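Local structure of 2-hydroxy-3-oxopropionate reductase (Polaromonas sp. JS666, 4DLL) at residues 34-39 and 55-60; 42-47 and 68-73; 48-53 and 180-185; 119-124 and 174-179. The protein probably catalyses the NAD(P)-dependent, reversible reduction of 2-hydroxy-3-oxopropionate (tartronate semialdehyde) to glycerate. All coordinates share one frame; numbering follows the deposited sequence.

Interaction 1: residues 34-39 and 55-60. With SO4 (sulfate ion), chain C.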
loop_
_atom_site.group_PDB
_atom_site.type_symbol
_atom_site.label_atom_id
_atom_site.label_comp_id
_atom_site.label_asym_id
_atom_site.label_seq_id
_atom_site.Cartn_x
_atom_site.Cartn_y
_atom_site.Cartn_z
ATOM N N ILE A 34 -18.065 -1.018 -31.499
ATOM C CA ILE A 34 -17.495 -1.791 -30.401
ATOM C C ILE A 34 -18.287 -3.064 -30.016
ATOM O O ILE A 34 -19.501 -3.030 -29.850
ATOM C CB ILE A 34 -17.282 -0.920 -29.169
ATOM C CG1 ILE A 34 -16.644 0.425 -29.564
ATOM C CG2 ILE A 34 -16.410 -1.652 -28.145
ATOM C CD1 ILE A 34 -15.339 0.331 -30.369
ATOM N N THR A 35 -17.581 -4.188 -29.876
ATOM C CA THR A 35 -18.198 -5.397 -29.332
ATOM C C THR A 35 -17.639 -5.766 -27.915
ATOM O O THR A 35 -16.428 -5.739 -27.693
ATOM C CB THR A 35 -18.009 -6.568 -30.324
ATOM O OG1 THR A 35 -18.616 -6.233 -31.591
ATOM C CG2 THR A 35 -18.617 -7.880 -29.788
ATOM N N PHE A 36 -18.521 -6.043 -26.959
ATOM C CA PHE A 36 -18.131 -6.745 -25.740
ATOM C C PHE A 36 -18.415 -8.209 -25.907
ATOM O O PHE A 36 -19.426 -8.594 -26.500
ATOM C CB PHE A 36 -18.868 -6.249 -24.471
ATOM C CG PHE A 36 -18.403 -4.919 -23.974
ATOM C CD1 PHE A 36 -17.456 -4.188 -24.685
ATOM C CD2 PHE A 36 -18.987 -4.337 -22.838
ATOM C CE1 PHE A 36 -17.019 -2.927 -24.250
ATOM C CE2 PHE A 36 -18.556 -3.064 -22.377
ATOM C CZ PHE A 36 -17.568 -2.364 -23.103
ATOM N N LEU A 37 -17.508 -8.995 -25.348
ATOM C CA LEU A 37 -17.592 -10.420 -25.183
ATOM C C LEU A 37 -17.542 -10.691 -23.670
ATOM O O LEU A 37 -16.520 -10.537 -23.072
ATOM C CB LEU A 37 -16.383 -11.060 -25.864
ATOM C CG LEU A 37 -16.483 -11.606 -27.276
ATOM C CD1 LEU A 37 -17.309 -10.820 -28.200
ATOM C CD2 LEU A 37 -15.147 -11.913 -27.923
ATOM N N GLY A 38 -18.653 -11.080 -23.056
ATOM C CA GLY A 38 -18.711 -11.170 -21.624
ATOM C C GLY A 38 -18.814 -9.780 -21.033
ATOM O O GLY A 38 -18.613 -8.779 -21.715
ATOM N N THR A 39 -19.136 -9.701 -19.756
ATOM C CA THR A 39 -19.225 -8.405 -19.094
ATOM C C THR A 39 -18.301 -8.337 -17.901
ATOM O O THR A 39 -18.162 -7.282 -17.318
ATOM C CB THR A 39 -20.653 -8.084 -18.632
ATOM O OG1 THR A 39 -21.220 -9.244 -18.006
ATOM C CG2 THR A 39 -21.499 -7.672 -19.823
ATOM N N TYR A 55 -20.469 5.608 -29.007
ATOM C CA TYR A 55 -20.020 4.413 -29.681
ATOM C C TYR A 55 -21.195 3.509 -29.836
ATOM O O TYR A 55 -22.057 3.457 -28.968
ATOM C CB TYR A 55 -18.961 3.679 -28.846
ATOM C CG TYR A 55 -17.586 4.281 -28.909
ATOM C CD1 TYR A 55 -17.151 5.183 -27.929
ATOM C CD2 TYR A 55 -16.712 3.957 -29.953
ATOM C CE1 TYR A 55 -15.896 5.742 -27.984
ATOM C CE2 TYR A 55 -15.464 4.497 -30.010
ATOM C CZ TYR A 55 -15.046 5.378 -29.015
ATOM O OH TYR A 55 -13.786 5.902 -29.085
ATOM N N ALA A 56 -21.230 2.752 -30.916
ATOM C CA ALA A 56 -22.303 1.786 -31.044
ATOM C C ALA A 56 -21.842 0.429 -30.475
ATOM O O ALA A 56 -20.699 0.014 -30.642
ATOM C CB ALA A 56 -22.776 1.675 -32.508
ATOM N N LEU A 57 -22.728 -0.259 -29.789
ATOM C CA LEU A 57 -22.259 -1.374 -29.002
ATOM C C LEU A 57 -23.004 -2.652 -29.295
ATOM O O LEU A 57 -24.236 -2.660 -29.231
ATOM C CB LEU A 57 -22.403 -1.012 -27.517
ATOM C CG LEU A 57 -21.863 -2.042 -26.525
ATOM C CD1 LEU A 57 -20.326 -2.171 -26.657
ATOM C CD2 LEU A 57 -22.330 -1.685 -25.085
ATOM N N GLN A 58 -22.248 -3.712 -29.610
ATOM C CA GLN A 58 -22.786 -5.073 -29.715
ATOM C C GLN A 58 -22.231 -5.872 -28.564
ATOM O O GLN A 58 -21.109 -5.638 -28.128
ATOM C CB GLN A 58 -22.358 -5.778 -31.014
ATOM C CG GLN A 58 -22.359 -4.963 -32.322
ATOM C CD GLN A 58 -23.741 -4.380 -32.677
ATOM O OE1 GLN A 58 -24.790 -5.061 -32.562
ATOM N NE2 GLN A 58 -23.747 -3.114 -33.089
ATOM N N VAL A 59 -23.005 -6.837 -28.093
ATOM C CA VAL A 59 -22.651 -7.615 -26.946
ATOM C C VAL A 59 -22.962 -9.092 -27.193
ATOM O O VAL A 59 -23.964 -9.396 -27.781
ATOM C CB VAL A 59 -23.491 -7.167 -25.694
ATOM C CG1 VAL A 59 -23.132 -8.032 -24.467
ATOM C CG2 VAL A 59 -23.282 -5.703 -25.369
ATOM N N TRP A 60 -22.103 -9.999 -26.761
ATOM C CA TRP A 60 -22.473 -11.392 -26.579
ATOM C C TRP A 60 -22.180 -11.693 -25.108
ATOM O O TRP A 60 -21.145 -11.300 -24.595
ATOM C CB TRP A 60 -21.647 -12.296 -27.504
ATOM C CG TRP A 60 -21.804 -13.723 -27.159
ATOM C CD1 TRP A 60 -22.839 -14.556 -27.532
ATOM C CD2 TRP A 60 -20.945 -14.494 -26.311
ATOM N NE1 TRP A 60 -22.667 -15.802 -26.957
ATOM C CE2 TRP A 60 -21.513 -15.799 -26.214
ATOM C CE3 TRP A 60 -19.752 -14.216 -25.624
ATOM C CZ2 TRP A 60 -20.910 -16.831 -25.477
ATOM C CZ3 TRP A 60 -19.151 -15.236 -24.900
ATOM C CH2 TRP A 60 -19.739 -16.537 -24.821
HETATM S S SO4 C . -21.343 -12.390 -18.576
HETATM O O1 SO4 C . -20.029 -11.915 -18.142
HETATM O O2 SO4 C . -22.273 -11.304 -18.248
HETATM O O3 SO4 C . -21.323 -12.802 -19.987
HETATM O O4 SO4 C . -21.700 -13.579 -17.818
#
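Five backbone hydrogen bonds zip Ile34-Gly38 to Ala56-Trp60; the strand parts, 34-37 and 56-60, run parallel with their axes 23° apart. Ile34 both gives and takes: its N reaches Ala56 O at 3.0 Å, and its O receives Gln58 N at 2.8 Å. Phe36 repeats the pattern with Gln58 O and Trp60 N, and Gly38 N closes the ladder on Trp60 O at 2.9 Å.

Apolar contacts gather on the face bearing Ile34, Phe36, Leu57 and Val59. With CG anti to the backbone N (chi1 -176°), Leu57 sets CD1 over one face of the Phe36 ring, 4.2 Å from its centroid, a CH-pi contact. Ile34 CG1 meets Tyr55 CD2 at 3.6 Å. Cutting Ile34 back to alanine removes CG1 and CD1 and is likely to open a gap beside the Tyr55 ring.

Polar ends turn to other partners: Thr35 OG1 to Ala84 O, Gln58 OE1 to His78 NE2. Past the strand, Thr39 N donates to sulfate O1 at 2.9 Å, and Arg62 N binds the same ion. Parallel strands joined through helix 43-52, with Gly38 opening a GxGxxG-like turn, are consistent with the first beta-alpha-beta unit of a Rossmann dinucleotide-binding domain.

Interaction 2: residues 42-47 and 68-73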
loop_
_atom_site.group_PDB
_atom_site.type_symbol
_atom_site.label_atom_id
_atom_site.label_comp_id
_atom_site.label_asym_id
_atom_site.label_seq_id
_atom_site.Cartn_x
_atom_site.Cartn_y
_atom_site.Cartn_z
HETATM N N MSE A 42 -17.198 -5.333 -14.332
HETATM C CA MSE A 42 -17.493 -3.919 -14.369
HETATM C C MSE A 42 -18.033 -3.576 -15.730
HETATM O O MSE A 42 -18.097 -2.397 -16.122
HETATM C CB MSE A 42 -16.215 -3.139 -14.084
HETATM C CG MSE A 42 -15.666 -3.496 -12.712
HETATM SE SE MSE A 42 -13.902 -2.886 -12.422
HETATM C CE MSE A 42 -12.923 -4.265 -13.345
ATOM N N GLY A 43 -18.446 -4.617 -16.437
ATOM C CA GLY A 43 -18.905 -4.493 -17.810
ATOM C C GLY A 43 -19.994 -3.453 -18.028
ATOM O O GLY A 43 -19.948 -2.714 -19.020
ATOM N N LEU A 44 -20.959 -3.404 -17.101
ATOM C CA LEU A 44 -22.124 -2.543 -17.249
ATOM C C LEU A 44 -21.811 -1.050 -17.224
ATOM O O LEU A 44 -22.219 -0.322 -18.136
ATOM C CB LEU A 44 -23.181 -2.872 -16.194
ATOM C CG LEU A 44 -24.566 -3.115 -16.751
ATOM C CD1 LEU A 44 -24.559 -4.540 -17.323
ATOM C CD2 LEU A 44 -25.604 -2.948 -15.601
ATOM N N PRO A 45 -21.111 -0.593 -16.170
ATOM C CA PRO A 45 -20.733 0.823 -16.100
ATOM C C PRO A 45 -19.866 1.224 -17.309
ATOM O O PRO A 45 -20.018 2.342 -17.850
ATOM C CB PRO A 45 -19.943 0.914 -14.784
ATOM C CG PRO A 45 -19.830 -0.498 -14.248
ATOM C CD PRO A 45 -20.856 -1.299 -14.897
HETATM N N MSE A 46 -19.012 0.311 -17.764
HETATM C CA MSE A 46 -18.188 0.573 -18.970
HETATM C C MSE A 46 -18.963 0.673 -20.294
HETATM O O MSE A 46 -18.557 1.408 -21.199
HETATM C CB MSE A 46 -17.025 -0.415 -19.103
HETATM C CG MSE A 46 -16.132 -0.338 -17.898
HETATM SE SE MSE A 46 -14.869 -1.838 -17.842
HETATM C CE MSE A 46 -13.638 -1.254 -19.244
ATOM N N ALA A 47 -20.052 -0.074 -20.411
ATOM C CA ALA A 47 -20.879 0.021 -21.607
ATOM C C ALA A 47 -21.638 1.356 -21.623
ATOM O O ALA A 47 -21.862 1.927 -22.667
ATOM C CB ALA A 47 -21.820 -1.136 -21.701
ATOM N N ALA A 68 -30.189 -7.543 -20.451
ATOM C CA ALA A 68 -31.338 -6.602 -20.415
ATOM C C ALA A 68 -30.923 -5.177 -20.052
ATOM O O ALA A 68 -31.410 -4.225 -20.646
ATOM C CB ALA A 68 -32.452 -7.083 -19.469
ATOM N N SER A 69 -30.031 -5.068 -19.076
ATOM C CA SER A 69 -29.497 -3.806 -18.642
ATOM C C SER A 69 -28.737 -3.096 -19.747
ATOM O O SER A 69 -28.741 -1.859 -19.838
ATOM C CB SER A 69 -28.568 -4.041 -17.474
ATOM O OG SER A 69 -29.279 -4.207 -16.269
ATOM N N LEU A 70 -28.067 -3.890 -20.566
ATOM C CA LEU A 70 -27.278 -3.428 -21.705
ATOM C C LEU A 70 -28.158 -3.048 -22.884
ATOM O O LEU A 70 -27.904 -2.018 -23.565
ATOM C CB LEU A 70 -26.292 -4.542 -22.141
ATOM C CG LEU A 70 -25.077 -4.785 -21.237
ATOM C CD1 LEU A 70 -24.428 -6.160 -21.471
ATOM C CD2 LEU A 70 -24.076 -3.628 -21.418
ATOM N N ALA A 71 -29.157 -3.903 -23.142
ATOM C CA ALA A 71 -30.200 -3.638 -24.146
ATOM C C ALA A 71 -30.891 -2.316 -23.843
ATOM O O ALA A 71 -31.080 -1.519 -24.748
ATOM C CB ALA A 71 -31.233 -4.768 -24.220
ATOM N N ALA A 72 -31.198 -2.078 -22.569
ATOM C CA ALA A 72 -31.733 -0.810 -22.107
ATOM C C ALA A 72 -30.840 0.409 -22.459
ATOM O O ALA A 72 -31.351 1.517 -22.605
ATOM C CB ALA A 72 -32.053 -0.856 -20.583
ATOM N N LEU A 73 -29.531 0.207 -22.626
ATOM C CA LEU A 73 -28.645 1.326 -22.931
ATOM C C LEU A 73 -28.487 1.531 -24.433
ATOM O O LEU A 73 -27.918 2.530 -24.866
ATOM C CB LEU A 73 -27.280 1.170 -22.270
ATOM C CG LEU A 73 -27.204 1.168 -20.738
ATOM C CD1 LEU A 73 -26.022 0.324 -20.241
ATOM C CD2 LEU A 73 -27.097 2.594 -20.192
#
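Two leucines reach across from neighbouring helices, Leu44 with chi1 at -128°, away from the staggered positions, and Leu70 with CG anti to its carbonyl carbon (chi1 -74°). The first torsion turns both methyls of Leu44 toward Ser69 CB: CD2 lies 3.7 Å from Ser69 CB, and CD1 lies 4.0 Å from the same carbon. CD1 also meets Leu70 CG at 4.0 Å, the two leucine side chains crossing at a slant. From Leu70, chi2 of 161° carries CD2 to Ala47 CB, and at 3.4 Å this carbon pair is tighter than ordinary van der Waals contact. A valine in place of Leu44 would probably lose much of the cover over Ser69 CB and leave Leu70 CG with a gap beside it.

Helix 43-52 follows the glycine-rich turn of what is probably a Rossmann domain, and helix 64-71 follows the next strand, 56-60. The Leu44-Leu70 contact sets the two helices beside one another, and both pack against the parallel part of the sheet, where Ala47 also touches Leu57 and Leu70 touches Val59. Nothing polar links the pair. Ser69 OG turns back to Ala65 O within its own helix, which leaves its CB to the apolar contact. At the border of the interface Leu73 CD1 approaches Leu44 O at 4.4 Å, a loose contact beside the tight Ala47-Leu70 pair.

Interaction 3: residues 48-53 and 180-185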
loop_
_atom_site.group_PDB
_atom_site.type_symbol
_atom_site.label_atom_id
_atom_site.label_comp_id
_atom_site.label_asym_id
_atom_site.label_seq_id
_atom_site.Cartn_x
_atom_site.Cartn_y
_atom_site.Cartn_z
ATOM N N ARG A 48 -21.986 1.865 -20.455
ATOM C CA ARG A 48 -22.804 3.038 -20.378
ATOM C C ARG A 48 -21.936 4.282 -20.718
ATOM O O ARG A 48 -22.376 5.170 -21.449
ATOM C CB ARG A 48 -23.462 3.054 -18.995
ATOM C CG ARG A 48 -24.138 4.345 -18.517
ATOM C CD ARG A 48 -23.745 4.566 -17.035
ATOM N NE ARG A 48 -24.577 5.562 -16.364
ATOM N N ARG A 49 -20.678 4.310 -20.273
ATOM C CA ARG A 49 -19.830 5.427 -20.667
ATOM C C ARG A 49 -19.547 5.325 -22.150
ATOM O O ARG A 49 -19.346 6.329 -22.828
ATOM C CB ARG A 49 -18.539 5.468 -19.871
ATOM C CG ARG A 49 -18.741 5.402 -18.374
ATOM C CD ARG A 49 -17.496 5.811 -17.646
ATOM N NE ARG A 49 -17.537 7.227 -17.313
ATOM C CZ ARG A 49 -16.838 8.193 -17.919
ATOM N NH1 ARG A 49 -16.002 7.919 -18.920
ATOM N NH2 ARG A 49 -16.967 9.454 -17.504
ATOM N N LEU A 50 -19.557 4.094 -22.646
ATOM C CA LEU A 50 -19.281 3.826 -24.026
ATOM C C LEU A 50 -20.380 4.377 -24.938
ATOM O O LEU A 50 -20.114 5.129 -25.879
ATOM C CB LEU A 50 -19.129 2.325 -24.231
ATOM C CG LEU A 50 -18.198 1.988 -25.360
ATOM C CD1 LEU A 50 -16.886 2.666 -25.040
ATOM C CD2 LEU A 50 -18.031 0.497 -25.421
ATOM N N CYS A 51 -21.612 3.986 -24.646
ATOM C CA CYS A 51 -22.780 4.554 -25.332
ATOM C C CYS A 51 -22.816 6.075 -25.135
ATOM O O CYS A 51 -22.940 6.794 -26.099
ATOM C CB CYS A 51 -24.058 3.878 -24.874
ATOM S SG CYS A 51 -23.871 2.081 -24.898
ATOM N N GLU A 52 -22.631 6.543 -23.907
ATOM C CA GLU A 52 -22.530 7.998 -23.643
ATOM C C GLU A 52 -21.449 8.721 -24.443
ATOM O O GLU A 52 -21.561 9.923 -24.647
ATOM C CB GLU A 52 -22.320 8.300 -22.170
ATOM C CG GLU A 52 -23.540 8.104 -21.314
ATOM C CD GLU A 52 -23.184 8.194 -19.870
ATOM O OE1 GLU A 52 -23.021 9.320 -19.348
ATOM O OE2 GLU A 52 -23.041 7.130 -19.236
ATOM N N ALA A 53 -20.408 8.031 -24.896
ATOM C CA ALA A 53 -19.425 8.661 -25.781
ATOM C C ALA A 53 -19.838 8.532 -27.245
ATOM O O ALA A 53 -19.141 9.000 -28.162
ATOM C CB ALA A 53 -18.043 8.074 -25.552
ATOM N N LEU A 180 -9.864 3.599 -25.067
ATOM C CA LEU A 180 -9.315 3.425 -23.756
ATOM C C LEU A 180 -9.593 4.588 -22.826
ATOM O O LEU A 180 -10.019 4.343 -21.714
ATOM C CB LEU A 180 -7.831 3.077 -23.807
ATOM C CG LEU A 180 -7.617 1.670 -24.388
ATOM C CD1 LEU A 180 -6.178 1.302 -24.413
ATOM C CD2 LEU A 180 -8.435 0.623 -23.751
ATOM N N LYS A 181 -9.388 5.833 -23.302
ATOM C CA LYS A 181 -9.670 7.058 -22.516
ATOM C C LYS A 181 -11.064 7.135 -21.923
ATOM O O LYS A 181 -11.285 7.778 -20.893
ATOM C CB LYS A 181 -9.457 8.334 -23.339
ATOM C CG LYS A 181 -8.288 8.335 -24.187
ATOM C CD LYS A 181 -7.120 9.022 -23.573
ATOM C CE LYS A 181 -6.310 9.764 -24.655
ATOM N NZ LYS A 181 -5.172 10.583 -24.063
ATOM N N VAL A 182 -12.037 6.534 -22.588
ATOM C CA VAL A 182 -13.393 6.491 -22.064
ATOM C C VAL A 182 -13.399 5.766 -20.702
ATOM O O VAL A 182 -14.206 6.084 -19.814
ATOM C CB VAL A 182 -14.361 5.792 -23.078
ATOM C CG1 VAL A 182 -15.781 5.680 -22.535
ATOM C CG2 VAL A 182 -14.419 6.541 -24.382
ATOM N N PHE A 183 -12.517 4.773 -20.536
ATOM C CA PHE A 183 -12.574 3.963 -19.297
ATOM C C PHE A 183 -11.629 4.460 -18.226
ATOM O O PHE A 183 -11.932 4.327 -17.049
ATOM C CB PHE A 183 -12.269 2.514 -19.549
ATOM C CG PHE A 183 -13.063 1.906 -20.653
ATOM C CD1 PHE A 183 -14.443 2.011 -20.671
ATOM C CD2 PHE A 183 -12.409 1.190 -21.656
ATOM C CE1 PHE A 183 -15.182 1.425 -21.712
ATOM C CE2 PHE A 183 -13.112 0.613 -22.694
ATOM C CZ PHE A 183 -14.512 0.719 -22.727
ATOM N N GLY A 184 -10.499 5.048 -18.622
ATOM C CA GLY A 184 -9.635 5.632 -17.602
ATOM C C GLY A 184 -8.339 6.095 -18.153
ATOM O O GLY A 184 -8.263 6.471 -19.307
ATOM N N ARG A 185 -7.315 6.115 -17.320
ATOM C CA ARG A 185 -5.991 6.432 -17.813
ATOM C C ARG A 185 -5.253 5.135 -18.276
ATOM O O ARG A 185 -5.071 4.198 -17.479
ATOM C CB ARG A 185 -5.202 7.185 -16.729
ATOM C CG ARG A 185 -3.897 7.767 -17.241
ATOM C CD ARG A 185 -3.054 8.443 -16.093
ATOM N NE ARG A 185 -2.868 7.602 -14.906
ATOM C CZ ARG A 185 -1.963 6.605 -14.805
ATOM N NH1 ARG A 185 -1.158 6.301 -15.831
ATOM N NH2 ARG A 185 -1.841 5.896 -13.663
#
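Arg49 meets Val182 at both ends of its side chain, with CB and with NH1. Its CB packs on Val182 CG1 at 3.8 Å. CG is anti to the carbonyl carbon (chi1 -51°), and CD lies 3.9 Å from Val182 O. Beyond it the bend at chi3 (94°) turns the guanidinium toward that carbonyl. NE makes a weak hydrogen bond to Glu158 O, outside the two segments. Past CZ, NH1 comes to 2.7 Å from Val182 O, which lies at the edge of the guanidinium near its plane. The N-H...O angle of only 127° marks this bond as weak despite the short distance. Arg49 thus spans two backbone carbonyls, Glu158 O and Val182 O, through different nitrogens.

The two methyls of Val182 meet the opposing helix: CG1 sits against its backbone, 3.6 Å from Arg49 O, and CG2 faces Ala53 CB at 4.1 Å. Deeper in, Leu50 CD1 lies 3.8 Å from Phe183 CZ; the approach is oblique to the ring. Phe183 starts with its CB directed away, but the ring swings back to meet the leucine.

Leu50 also packs on Ile34 and Phe36 of strand 33-37, so the contact reaches from the partly exposed arginine down to the central sheet. This is helix-on-helix packing over one face of a Rossmann-type sheet: the C-terminal turn of helix 43-52 against that of helix 170-183.

Interaction 4: residues 119-124 and 174-179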
loop_
_atom_site.group_PDB
_atom_site.type_symbol
_atom_site.label_atom_id
_atom_site.label_comp_id
_atom_site.label_asym_id
_atom_site.label_seq_id
_atom_site.Cartn_x
_atom_site.Cartn_y
_atom_site.Cartn_z
ATOM N N LEU A 119 -9.367 -4.710 -34.193
ATOM C CA LEU A 119 -8.519 -4.895 -33.031
ATOM C C LEU A 119 -9.254 -5.713 -31.971
ATOM O O LEU A 119 -10.444 -5.520 -31.776
ATOM C CB LEU A 119 -8.166 -3.530 -32.402
ATOM C CG LEU A 119 -6.788 -2.952 -32.734
ATOM C CD1 LEU A 119 -6.782 -2.363 -34.178
ATOM C CD2 LEU A 119 -6.317 -1.934 -31.709
ATOM N N PHE A 120 -8.509 -6.575 -31.279
ATOM C CA PHE A 120 -9.011 -7.342 -30.182
ATOM C C PHE A 120 -8.320 -6.900 -28.900
ATOM O O PHE A 120 -7.128 -6.946 -28.821
ATOM C CB PHE A 120 -8.785 -8.819 -30.439
ATOM C CG PHE A 120 -9.252 -9.731 -29.332
ATOM C CD1 PHE A 120 -8.384 -10.095 -28.304
ATOM C CD2 PHE A 120 -10.508 -10.304 -29.371
ATOM C CE1 PHE A 120 -8.761 -10.987 -27.270
ATOM C CE2 PHE A 120 -10.927 -11.199 -28.353
ATOM C CZ PHE A 120 -10.039 -11.539 -27.291
ATOM N N LEU A 121 -9.108 -6.455 -27.923
ATOM C CA LEU A 121 -8.634 -5.958 -26.634
ATOM C C LEU A 121 -8.961 -7.011 -25.617
ATOM O O LEU A 121 -10.144 -7.248 -25.355
ATOM C CB LEU A 121 -9.346 -4.644 -26.261
ATOM C CG LEU A 121 -8.585 -3.333 -26.540
ATOM C CD1 LEU A 121 -7.971 -3.270 -27.902
ATOM C CD2 LEU A 121 -9.439 -2.107 -26.319
ATOM N N ASP A 122 -7.936 -7.653 -25.055
ATOM C CA ASP A 122 -8.167 -8.583 -23.964
ATOM C C ASP A 122 -7.962 -7.950 -22.604
ATOM O O ASP A 122 -6.857 -7.556 -22.241
ATOM C CB ASP A 122 -7.392 -9.896 -24.093
ATOM C CG ASP A 122 -8.071 -11.023 -23.289
ATOM O OD1 ASP A 122 -8.827 -10.689 -22.317
ATOM O OD2 ASP A 122 -7.902 -12.228 -23.639
HETATM N N MSE A 123 -9.086 -7.822 -21.903
HETATM C CA MSE A 123 -9.169 -7.317 -20.537
HETATM C C MSE A 123 -9.272 -8.445 -19.558
HETATM O O MSE A 123 -8.977 -8.252 -18.408
HETATM C CB MSE A 123 -10.405 -6.465 -20.350
HETATM C CG MSE A 123 -10.388 -5.276 -21.231
HETATM SE SE MSE A 123 -11.585 -3.921 -20.499
HETATM C CE MSE A 123 -10.323 -2.315 -20.983
ATOM N N ALA A 124 -9.715 -9.612 -19.982
ATOM C CA ALA A 124 -9.684 -10.803 -19.089
ATOM C C ALA A 124 -8.313 -10.950 -18.329
ATOM O O ALA A 124 -7.270 -10.488 -18.801
ATOM C CB ALA A 124 -9.971 -12.014 -19.897
ATOM N N GLU A 174 -2.054 3.207 -30.077
ATOM C CA GLU A 174 -2.663 4.495 -30.464
ATOM C C GLU A 174 -4.037 4.298 -31.102
ATOM O O GLU A 174 -4.984 5.003 -30.807
ATOM C CB GLU A 174 -1.737 5.308 -31.369
ATOM C CG GLU A 174 -0.468 5.655 -30.652
ATOM C CD GLU A 174 -0.726 6.676 -29.568
ATOM O OE1 GLU A 174 -1.379 7.698 -29.905
ATOM O OE2 GLU A 174 -0.298 6.470 -28.388
ATOM N N ARG A 175 -4.172 3.318 -31.966
ATOM C CA ARG A 175 -5.502 3.047 -32.475
ATOM C C ARG A 175 -6.523 2.880 -31.349
ATOM O O ARG A 175 -7.679 3.297 -31.492
ATOM C CB ARG A 175 -5.503 1.849 -33.409
ATOM C CG ARG A 175 -4.984 2.200 -34.773
ATOM C CD ARG A 175 -4.921 1.027 -35.745
ATOM N NE ARG A 175 -5.010 1.580 -37.099
ATOM C CZ ARG A 175 -6.139 1.669 -37.817
ATOM N NH1 ARG A 175 -7.286 1.202 -37.317
ATOM N NH2 ARG A 175 -6.128 2.208 -39.044
ATOM N N SER A 176 -6.073 2.356 -30.212
ATOM C CA SER A 176 -6.943 1.991 -29.112
ATOM C C SER A 176 -7.290 3.097 -28.224
ATOM O O SER A 176 -8.222 2.962 -27.416
ATOM C CB SER A 176 -6.201 1.014 -28.185
ATOM O OG SER A 176 -6.188 -0.244 -28.795
ATOM N N LEU A 177 -6.426 4.111 -28.223
ATOM C CA LEU A 177 -6.355 4.971 -27.082
ATOM C C LEU A 177 -7.672 5.718 -26.862
ATOM O O LEU A 177 -8.119 5.819 -25.702
ATOM C CB LEU A 177 -5.110 5.912 -27.132
ATOM C CG LEU A 177 -4.770 6.767 -25.886
ATOM C CD1 LEU A 177 -4.694 5.945 -24.616
ATOM C CD2 LEU A 177 -3.440 7.604 -26.014
ATOM N N PRO A 178 -8.325 6.216 -27.965
ATOM C CA PRO A 178 -9.591 6.928 -27.749
ATOM C C PRO A 178 -10.615 6.027 -27.038
ATOM O O PRO A 178 -11.361 6.501 -26.161
ATOM C CB PRO A 178 -10.057 7.293 -29.183
ATOM C CG PRO A 178 -8.777 7.484 -29.929
ATOM C CD PRO A 178 -7.890 6.315 -29.368
ATOM N N LEU A 179 -10.682 4.734 -27.400
ATOM C CA LEU A 179 -11.650 3.867 -26.676
ATOM C C LEU A 179 -11.194 3.725 -25.237
ATOM O O LEU A 179 -12.022 3.812 -24.297
ATOM C CB LEU A 179 -11.787 2.508 -27.308
ATOM C CG LEU A 179 -12.759 1.711 -26.424
ATOM C CD1 LEU A 179 -14.149 2.178 -26.754
ATOM C CD2 LEU A 179 -12.591 0.230 -26.599
#
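Leu119 lays its two methyls against consecutive residues of helix 170-183. CD2 comes to 3.4 Å from Ser176 OG, while CD1 meets Arg175 CD at 4.2 Å, the leucine and arginine side chains lying roughly perpendicular to each other. Arg175 is extended from CG to NE, which lets its aliphatic part run past Leu119 and carries the guanidinium beyond the leucine.

Two residues further along the strand, Leu121 makes the second half of the contact. Its CD1 touches Ser176 OG at 3.6 Å, so the serine oxygen touches a methyl of each leucine. Its CD2 packs on Leu179 CD2 at 3.9 Å, the two side chains running alongside in opposite senses. The helix segment crosses the strand at -62° with the axes 10.3 Å apart, a separation that the leucine side chains bridge. Because Leu119 and Leu121 point to the same side of strand 119-122, both meet the helix. Leu146 of the adjoining strand 144-151 touches both Leu119 and Ser176, extending the apolar floor under the helix.

Ser176 OG is buried among carbon atoms yet satisfied, since it bonds back to Asp172 O one helical turn earlier. With that hydroxyl engaged inside its own helix, the contact rests on dispersion and the burial of apolar surface, with nothing polar joining helix to strand.

From the N terminus, strand 33-37 leads into helix 43-52 and back to strand 56-60, and interaction 1 closes this first short loop. Interaction 2 starts within it and ends beyond, on helix 64-71, so the two cross. Interaction 3 also opens on helix 43-52, crosses both, and closes a loop of 126 intervening residues on helix 170-183. Interaction 4 lies wholly within that long loop, joining strand 119-122 to the same late helix. Leu50 and Leu179 meet where interactions 3 and 4 adjoin, and Thr39 and Leu70 where 1 and 2 do. Together they tie three helices to one sheet of the nucleotide-binding domain.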